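Long-range contacts in B-agarase (PDB 5Z6P), which hydrolyses agar as a family 50 glycoside hydrolase, probably by cutting the beta-glycosidic bonds of its galactose units: residues L305-L310 and G434-P439; P448-G453 and G503-N508. All blocks are in the same frame, centred on the assembly; numbering follows the deposited sequence.

Overall arrangement
Both contacts lie in what is probably the catalytic (beta/alpha)8 barrel of this glycoside hydrolase family, their centres about 10 Å apart. They come in series: interaction 1 ties the end of strand 299-305 to the loop after helix 413-428, and interaction 2 then pairs strands 449-453 and 501-506. L433, just before 434-439, is backbone-bonded to P448 and F450, consistent with neighbouring positions in a barrel wall. They also touch directly: W436 CH2 lies 3.5 Å from N508 OD1, and N435 packs on N452 and F505. Together they gather the C-terminal ends of strands 299-305, 449-453 and 501-506 and the 434-439 loop, the end where such barrels usually carry their active site.

Interaction 1. Residues L305-L310 and G434-P439; sequences LDIIRL and GNWTAP
W436 lies across the bend at I307 and R309 and buries more surface than any other residue of the contact. I307 reaches it with the tip of its side chain, CD1 lying 3.6 Å from W436 CE3 in an oblique approach. Within its own loop, N435 ND2 lies over the centre of one face of the indole.

The tight, buried part is a short run of hydrogen bonds, mostly main-chain. L305 O accepts the amide of G434, while D306 OD1 takes N435 N at 3.0 Å on its anti side, 22° out of the carboxylate plane. I307 N then points at N435 O, 2.9 Å away, and meets it almost head-on. I308 and T437 form a single beta bridge, and I308 CD1 packs 3.5 Å from T437 OG1, a hydroxyl that donates to G434 O inside its own segment.

Toward R309 and A438 the contact becomes partly exposed and sparser. A438 N still binds I308 O at 3.0 Å, but its side chain offers just CB, 4.1 Å from R309 CB. R309 lies along W436, with NH1 3.8 Å from W436 CD1 and W436 CB over the rim of one guanidinium face. Extended from CG to NE, the arginine chain passes W436 and gives NH2 to N312.

Main-chain amides thus do most of the polar work, and D306 OD1 adds a side-chain acceptor for the amide of N435.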
ATOM      1  N   LEU A 305      -8.765  11.334  -2.255  1.00 12.14           N
ATOM      2  CA  LEU A 305      -7.490  10.982  -1.640  1.00 13.80           C
ATOM      3  C   LEU A 305      -7.663  10.496  -0.202  1.00 13.12           C
ATOM      4  O   LEU A 305      -8.567  10.918   0.502  1.00 12.02           O
ATOM      5  CB  LEU A 305      -6.545  12.187  -1.647  1.00 13.70           C
ATOM      6  CG  LEU A 305      -6.477  13.018  -2.937  1.00 12.83           C
ATOM      7  CD1 LEU A 305      -5.546  14.219  -2.755  1.00 12.67           C
ATOM      8  CD2 LEU A 305      -6.032  12.167  -4.111  1.00 15.19           C
ATOM      9  N   ASP A 306      -6.790   9.591   0.205  1.00 12.21           N
ATOM     10  CA  ASP A 306      -6.759   9.107   1.564  1.00 14.50           C
ATOM     11  C   ASP A 306      -5.892   9.996   2.463  1.00 14.45           C
ATOM     12  O   ASP A 306      -5.079  10.776   1.978  1.00 14.12           O
ATOM     13  CB  ASP A 306      -6.226   7.680   1.600  1.00 12.32           C
ATOM     14  CG  ASP A 306      -7.094   6.714   0.835  1.00 16.75           C
ATOM     15  OD1 ASP A 306      -8.338   6.872   0.812  1.00 12.03           O
ATOM     16  OD2 ASP A 306      -6.498   5.804   0.240  1.00 18.94           O
ATOM     17  N   ILE A 307      -6.074   9.841   3.771  1.00 16.69           N
ATOM     18  CA  ILE A 307      -5.270  10.510   4.792  1.00 13.22           C
ATOM     19  C   ILE A 307      -5.371  12.033   4.664  1.00 16.39           C
ATOM     20  O   ILE A 307      -4.415  12.704   4.327  1.00 16.56           O
ATOM     21  CB  ILE A 307      -3.798  10.079   4.725  1.00 14.65           C
ATOM     22  CG1 ILE A 307      -3.684   8.557   4.589  1.00 14.38           C
ATOM     23  CG2 ILE A 307      -3.036  10.582   5.961  1.00 16.01           C
ATOM     24  CD1 ILE A 307      -3.947   7.789   5.880  1.00 15.40           C
ATOM     25  N   ILE A 308      -6.551  12.572   4.934  1.00 19.79           N
ATOM     26  CA  ILE A 308      -6.730  14.008   4.952  1.00 17.43           C
ATOM     27  C   ILE A 308      -6.734  14.459   6.417  1.00 14.64           C
ATOM     28  O   ILE A 308      -7.759  14.729   7.021  1.00 15.39           O
ATOM     29  CB  ILE A 308      -7.997  14.409   4.191  1.00 19.17           C
ATOM     30  CG1 ILE A 308      -7.913  13.803   2.781  1.00 17.15           C
ATOM     31  CG2 ILE A 308      -8.115  15.927   4.115  1.00 16.65           C
ATOM     32  CD1 ILE A 308      -9.159  13.848   2.002  1.00 20.05           C
ATOM     33  N   ARG A 309      -5.526  14.528   6.956  1.00 15.16           N
ATOM     34  CA  ARG A 309      -5.288  14.737   8.374  1.00 18.44           C
ATOM     35  C   ARG A 309      -3.787  14.946   8.541  1.00 19.31           C
ATOM     36  O   ARG A 309      -3.028  14.742   7.580  1.00 16.80           O
ATOM     37  CB  ARG A 309      -5.775  13.543   9.196  1.00 16.16           C
ATOM     38  CG  ARG A 309      -5.006  12.252   8.932  1.00 18.17           C
ATOM     39  CD  ARG A 309      -5.570  11.081   9.740  1.00 17.23           C
ATOM     40  NE  ARG A 309      -4.670   9.933   9.757  1.00 18.83           N
ATOM     41  CZ  ARG A 309      -5.006   8.733  10.225  1.00 17.83           C
ATOM     42  NH1 ARG A 309      -6.223   8.535  10.720  1.00 17.12           N
ATOM     43  NH2 ARG A 309      -4.134   7.737  10.200  1.00 16.60           N
ATOM     44  N   LEU A 310      -3.358  15.336   9.743  1.00 15.06           N
ATOM     45  CA  LEU A 310      -1.948  15.641   9.980  1.00 18.74           C
ATOM     46  C   LEU A 310      -1.184  14.494  10.647  1.00 19.13           C
ATOM     47  O   LEU A 310       0.036  14.439  10.587  1.00 17.53           O
ATOM     48  CB  LEU A 310      -1.806  16.889  10.842  1.00 20.47           C
ATOM     49  CG  LEU A 310      -2.218  18.230  10.256  1.00 23.64           C
ATOM     50  CD1 LEU A 310      -1.576  19.345  11.051  1.00 21.30           C
ATOM     51  CD2 LEU A 310      -1.878  18.335   8.778  1.00 16.49           C
ATOM     52  N   GLY A 434     -11.408  10.875   0.906  1.00 12.70           N
ATOM     53  CA  GLY A 434     -11.251   9.445   1.046  1.00 14.00           C
ATOM     54  C   GLY A 434     -11.143   8.929   2.468  1.00 15.18           C
ATOM     55  O   GLY A 434     -11.605   9.567   3.399  1.00 13.96           O
ATOM     56  N   ASN A 435     -10.533   7.762   2.632  1.00 14.32           N
ATOM     57  CA  ASN A 435     -10.468   7.162   3.955  1.00 12.96           C
ATOM     58  C   ASN A 435      -9.497   7.890   4.852  1.00 15.52           C
ATOM     59  O   ASN A 435      -8.531   8.479   4.375  1.00 15.41           O
ATOM     60  CB  ASN A 435     -10.082   5.699   3.888  1.00 13.89           C
ATOM     61  CG  ASN A 435     -10.563   4.939   5.101  1.00 13.69           C
ATOM     62  OD1 ASN A 435     -11.516   5.361   5.753  1.00 16.84           O
ATOM     63  ND2 ASN A 435      -9.913   3.837   5.415  1.00 12.00           N
ATOM     64  N   TRP A 436      -9.769   7.835   6.153  1.00 13.59           N
ATOM     65  CA  TRP A 436      -8.964   8.503   7.158  1.00 16.00           C
ATOM     66  C   TRP A 436      -8.950  10.011   6.921  1.00 16.05           C
ATOM     67  O   TRP A 436      -7.893  10.651   6.936  1.00 17.03           O
ATOM     68  CB  TRP A 436      -7.545   7.913   7.170  1.00 16.31           C
ATOM     69  CG  TRP A 436      -7.542   6.414   7.498  1.00 14.20           C
ATOM     70  CD1 TRP A 436      -7.986   5.830   8.655  1.00 16.42           C
ATOM     71  CD2 TRP A 436      -7.094   5.345   6.660  1.00 12.43           C
ATOM     72  NE1 TRP A 436      -7.834   4.460   8.590  1.00 14.93           N
ATOM     73  CE2 TRP A 436      -7.287   4.136   7.374  1.00 14.39           C
ATOM     74  CE3 TRP A 436      -6.537   5.283   5.372  1.00 12.93           C
ATOM     75  CZ2 TRP A 436      -6.942   2.882   6.848  1.00 16.48           C
ATOM     76  CZ3 TRP A 436      -6.194   4.039   4.848  1.00 14.20           C
ATOM     77  CH2 TRP A 436      -6.401   2.853   5.584  1.00 12.24           C
ATOM     78  N   THR A 437     -10.136  10.554   6.659  1.00 16.06           N
ATOM     79  CA  THR A 437     -10.364  11.986   6.665  1.00 16.27           C
ATOM     80  C   THR A 437     -10.644  12.424   8.107  1.00 18.06           C
ATOM     81  O   THR A 437     -11.444  11.787   8.791  1.00 17.39           O
ATOM     82  CB  THR A 437     -11.539  12.370   5.745  1.00 18.88           C
ATOM     83  OG1 THR A 437     -11.168  12.187   4.373  1.00 16.28           O
ATOM     84  CG2 THR A 437     -11.933  13.815   5.955  1.00 17.48           C
ATOM     85  N   ALA A 438      -9.981  13.482   8.574  1.00 16.29           N
ATOM     86  CA  ALA A 438     -10.214  13.998   9.930  1.00 16.45           C
ATOM     87  C   ALA A 438     -11.679  14.352  10.121  1.00 16.71           C
ATOM     88  O   ALA A 438     -12.280  14.956   9.256  1.00 16.75           O
ATOM     89  CB  ALA A 438      -9.346  15.207  10.214  1.00 17.04           C
ATOM     90  N   PRO A 439     -12.249  13.966  11.269  1.00 19.91           N
ATOM     91  CA  PRO A 439     -13.670  14.155  11.555  1.00 18.84           C
ATOM     92  C   PRO A 439     -14.053  15.629  11.573  1.00 20.21           C
ATOM     93  O   PRO A 439     -15.233  15.941  11.490  1.00 21.77           O
ATOM     94  CB  PRO A 439     -13.841  13.530  12.945  1.00 19.05           C
ATOM     95  CG  PRO A 439     -12.665  12.668  13.130  1.00 22.16           C
ATOM     96  CD  PRO A 439     -11.551  13.337  12.402  1.00 21.01           C
TER

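Interaction 2. Residues P448-G453 and G503-N508; sequences PFFANG and GIFIDN
F505 and F450 meet on one face of a parallel strand pair, 449-453 beside 501-506, joined in sequence through helix 478-495 as a beta-alpha-beta crossover of the kind that builds a (beta/alpha)8 barrel. The strand segments run 31° apart in direction.

F505 buries the largest area. Its CE2 comes 3.6 Å from F450 CD2, and the two rings, inclined by 22°, are slid so far past each other that they barely overlap. The pair is therefore an offset hydrophobic contact rather than a full stack. Both side chains leave the same face of the sheet, and with CG beside the backbone N in each (chi1 -74° for F450) the rings come to lie near parallel. Beyond the pair, F450 meets H713 edge-to-face and F505 lies in a cation-pi contact with R619, so this face, shared with N452, is rich in aromatic contacts and probably looks into the barrel. A451, I504 and I506 project from the other face toward helices 478-495 and 581-609, with A451 CB 4.1 Å from I504 CG1.

F505 is bonded by both its backbone N and its O to the one neighbouring strand: its N donates to A451 O at 2.8 Å, and its O receives G453 N at 3.1 Å. G453, next in buried area, has no side chain, which leaves room for I506 CD1, 4.0 Å from G453 O. That same oxygen ends the ladder by accepting D507 N at 2.9 Å, with the N-H aimed almost straight at it.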
ATOM      1  N   PRO A 448     -18.646  15.212  -0.409  1.00 18.45           N
ATOM      2  CA  PRO A 448     -18.880  13.952   0.309  1.00 17.08           C
ATOM      3  C   PRO A 448     -17.584  13.377   0.885  1.00 19.49           C
ATOM      4  O   PRO A 448     -16.496  13.708   0.415  1.00 17.00           O
ATOM      5  CB  PRO A 448     -19.446  13.031  -0.761  1.00 16.53           C
ATOM      6  CG  PRO A 448     -20.009  13.967  -1.818  1.00 18.53           C
ATOM      7  CD  PRO A 448     -19.093  15.139  -1.810  1.00 17.67           C
ATOM      8  N   PHE A 449     -17.703  12.532   1.899  1.00 17.61           N
ATOM      9  CA  PHE A 449     -16.532  11.937   2.522  1.00 18.08           C
ATOM     10  C   PHE A 449     -16.799  10.465   2.873  1.00 17.71           C
ATOM     11  O   PHE A 449     -17.945  10.035   2.905  1.00 17.33           O
ATOM     12  CB  PHE A 449     -16.139  12.721   3.774  1.00 15.61           C
ATOM     13  CG  PHE A 449     -17.162  12.645   4.868  1.00 18.48           C
ATOM     14  CD1 PHE A 449     -18.224  13.529   4.910  1.00 17.87           C
ATOM     15  CD2 PHE A 449     -17.069  11.680   5.856  1.00 15.31           C
ATOM     16  CE1 PHE A 449     -19.176  13.442   5.909  1.00 15.18           C
ATOM     17  CE2 PHE A 449     -18.018  11.588   6.837  1.00 13.56           C
ATOM     18  CZ  PHE A 449     -19.074  12.464   6.865  1.00 13.56           C
ATOM     19  N   PHE A 450     -15.736   9.710   3.120  1.00 15.18           N
ATOM     20  CA  PHE A 450     -15.855   8.336   3.571  1.00 15.17           C
ATOM     21  C   PHE A 450     -15.442   8.263   5.050  1.00 16.29           C
ATOM     22  O   PHE A 450     -14.479   8.888   5.450  1.00 17.02           O
ATOM     23  CB  PHE A 450     -14.998   7.413   2.707  1.00 12.46           C
ATOM     24  CG  PHE A 450     -15.571   7.154   1.325  1.00 16.56           C
ATOM     25  CD1 PHE A 450     -15.592   8.144   0.349  1.00 15.24           C
ATOM     26  CD2 PHE A 450     -16.077   5.906   1.004  1.00 13.43           C
ATOM     27  CE1 PHE A 450     -16.125   7.881  -0.914  1.00 15.45           C
ATOM     28  CE2 PHE A 450     -16.609   5.637  -0.261  1.00 14.15           C
ATOM     29  CZ  PHE A 450     -16.629   6.622  -1.220  1.00 11.04           C
ATOM     30  N   ALA A 451     -16.198   7.527   5.857  1.00 17.20           N
ATOM     31  CA  ALA A 451     -15.904   7.381   7.286  1.00 16.48           C
ATOM     32  C   ALA A 451     -15.200   6.046   7.546  1.00 14.70           C
ATOM     33  O   ALA A 451     -15.262   5.137   6.720  1.00 14.83           O
ATOM     34  CB  ALA A 451     -17.181   7.473   8.115  1.00 13.57           C
ATOM     35  N   ASN A 452     -14.528   5.943   8.686  1.00 16.21           N
ATOM     36  CA  ASN A 452     -13.784   4.742   9.042  1.00 16.34           C
ATOM     37  C   ASN A 452     -13.813   4.488  10.545  1.00 17.68           C
ATOM     38  O   ASN A 452     -13.906   5.423  11.338  1.00 17.49           O
ATOM     39  CB  ASN A 452     -12.342   4.856   8.596  1.00 16.38           C
ATOM     40  CG  ASN A 452     -11.532   5.755   9.508  1.00 17.18           C
ATOM     41  OD1 ASN A 452     -11.523   6.973   9.341  1.00 18.17           O
ATOM     42  ND2 ASN A 452     -10.881   5.163  10.498  1.00 13.69           N
ATOM     43  N   GLY A 453     -13.711   3.221  10.916  1.00 13.47           N
ATOM     44  CA  GLY A 453     -13.554   2.840  12.295  1.00 13.79           C
ATOM     45  C   GLY A 453     -12.684   1.607  12.369  1.00 13.84           C
ATOM     46  O   GLY A 453     -12.593   0.853  11.411  1.00 15.15           O
ATOM     47  N   GLY A 503     -19.997   6.348   2.797  1.00 12.94           N
ATOM     48  CA  GLY A 503     -19.981   5.027   3.383  1.00 16.36           C
ATOM     49  C   GLY A 503     -18.917   4.884   4.452  1.00 14.31           C
ATOM     50  O   GLY A 503     -18.110   5.775   4.661  1.00 13.57           O
ATOM     51  N   ILE A 504     -18.923   3.732   5.116  1.00 17.76           N
ATOM     52  CA  ILE A 504     -18.060   3.477   6.255  1.00 15.53           C
ATOM     53  C   ILE A 504     -17.176   2.261   6.027  1.00 16.86           C
ATOM     54  O   ILE A 504     -17.678   1.167   5.794  1.00 14.72           O
ATOM     55  CB  ILE A 504     -18.891   3.249   7.528  1.00 16.55           C
ATOM     56  CG1 ILE A 504     -19.895   4.400   7.716  1.00 16.37           C
ATOM     57  CG2 ILE A 504     -17.967   3.063   8.741  1.00 16.57           C
ATOM     58  CD1 ILE A 504     -21.117   4.010   8.488  1.00 17.88           C
ATOM     59  N   PHE A 505     -15.863   2.463   6.062  1.00 15.15           N
ATOM     60  CA  PHE A 505     -14.928   1.347   6.047  1.00 15.94           C
ATOM     61  C   PHE A 505     -14.745   0.887   7.480  1.00 16.72           C
ATOM     62  O   PHE A 505     -14.615   1.712   8.374  1.00 15.88           O
ATOM     63  CB  PHE A 505     -13.543   1.724   5.483  1.00 14.27           C
ATOM     64  CG  PHE A 505     -13.540   2.168   4.054  1.00 12.13           C
ATOM     65  CD1 PHE A 505     -13.599   1.245   3.028  1.00 13.24           C
ATOM     66  CD2 PHE A 505     -13.405   3.503   3.737  1.00 12.02           C
ATOM     67  CE1 PHE A 505     -13.566   1.657   1.704  1.00 14.13           C
ATOM     68  CE2 PHE A 505     -13.378   3.913   2.410  1.00 13.37           C
ATOM     69  CZ  PHE A 505     -13.469   2.987   1.405  1.00 12.53           C
ATOM     70  N   ILE A 506     -14.716  -0.416   7.699  1.00 15.39           N
ATOM     71  CA  ILE A 506     -14.358  -0.939   9.009  1.00 15.13           C
ATOM     72  C   ILE A 506     -13.129  -1.809   8.890  1.00 13.00           C
ATOM     73  O   ILE A 506     -13.096  -2.727   8.093  1.00 12.52           O
ATOM     74  CB  ILE A 506     -15.495  -1.756   9.667  1.00 15.50           C
ATOM     75  CG1 ILE A 506     -16.712  -0.880   9.935  1.00 11.02           C
ATOM     76  CG2 ILE A 506     -14.998  -2.380  10.974  1.00 10.76           C
ATOM     77  CD1 ILE A 506     -16.476   0.217  10.954  1.00 13.73           C
ATOM     78  N   ASP A 507     -12.110  -1.483   9.687  1.00 14.23           N
ATOM     79  CA  ASP A 507     -10.848  -2.203   9.692  1.00 14.82           C
ATOM     80  C   ASP A 507     -10.134  -2.039   8.356  1.00 14.61           C
ATOM     81  O   ASP A 507     -10.616  -1.331   7.483  1.00 14.19           O
ATOM     82  CB  ASP A 507     -11.074  -3.688  10.030  1.00 14.74           C
ATOM     83  CG  ASP A 507     -11.504  -3.893  11.484  1.00 14.08           C
ATOM     84  OD1 ASP A 507     -11.011  -3.160  12.348  1.00 14.13           O
ATOM     85  OD2 ASP A 507     -12.343  -4.768  11.750  1.00 15.65           O
ATOM     86  N   ASN A 508      -9.000  -2.709   8.202  1.00 13.90           N
ATOM     87  CA  ASN A 508      -8.114  -2.472   7.069  1.00 15.70           C
ATOM     88  C   ASN A 508      -7.047  -3.555   6.964  1.00 14.90           C
ATOM     89  O   ASN A 508      -6.376  -3.864   7.944  1.00 15.35           O
ATOM     90  CB  ASN A 508      -7.457  -1.083   7.198  1.00 13.83           C
ATOM     91  CG  ASN A 508      -6.516  -0.752   6.044  1.00 13.93           C
ATOM     92  OD1 ASN A 508      -6.945  -0.510   4.922  1.00 12.23           O
ATOM     93  ND2 ASN A 508      -5.228  -0.694   6.336  1.00 14.71           N
TER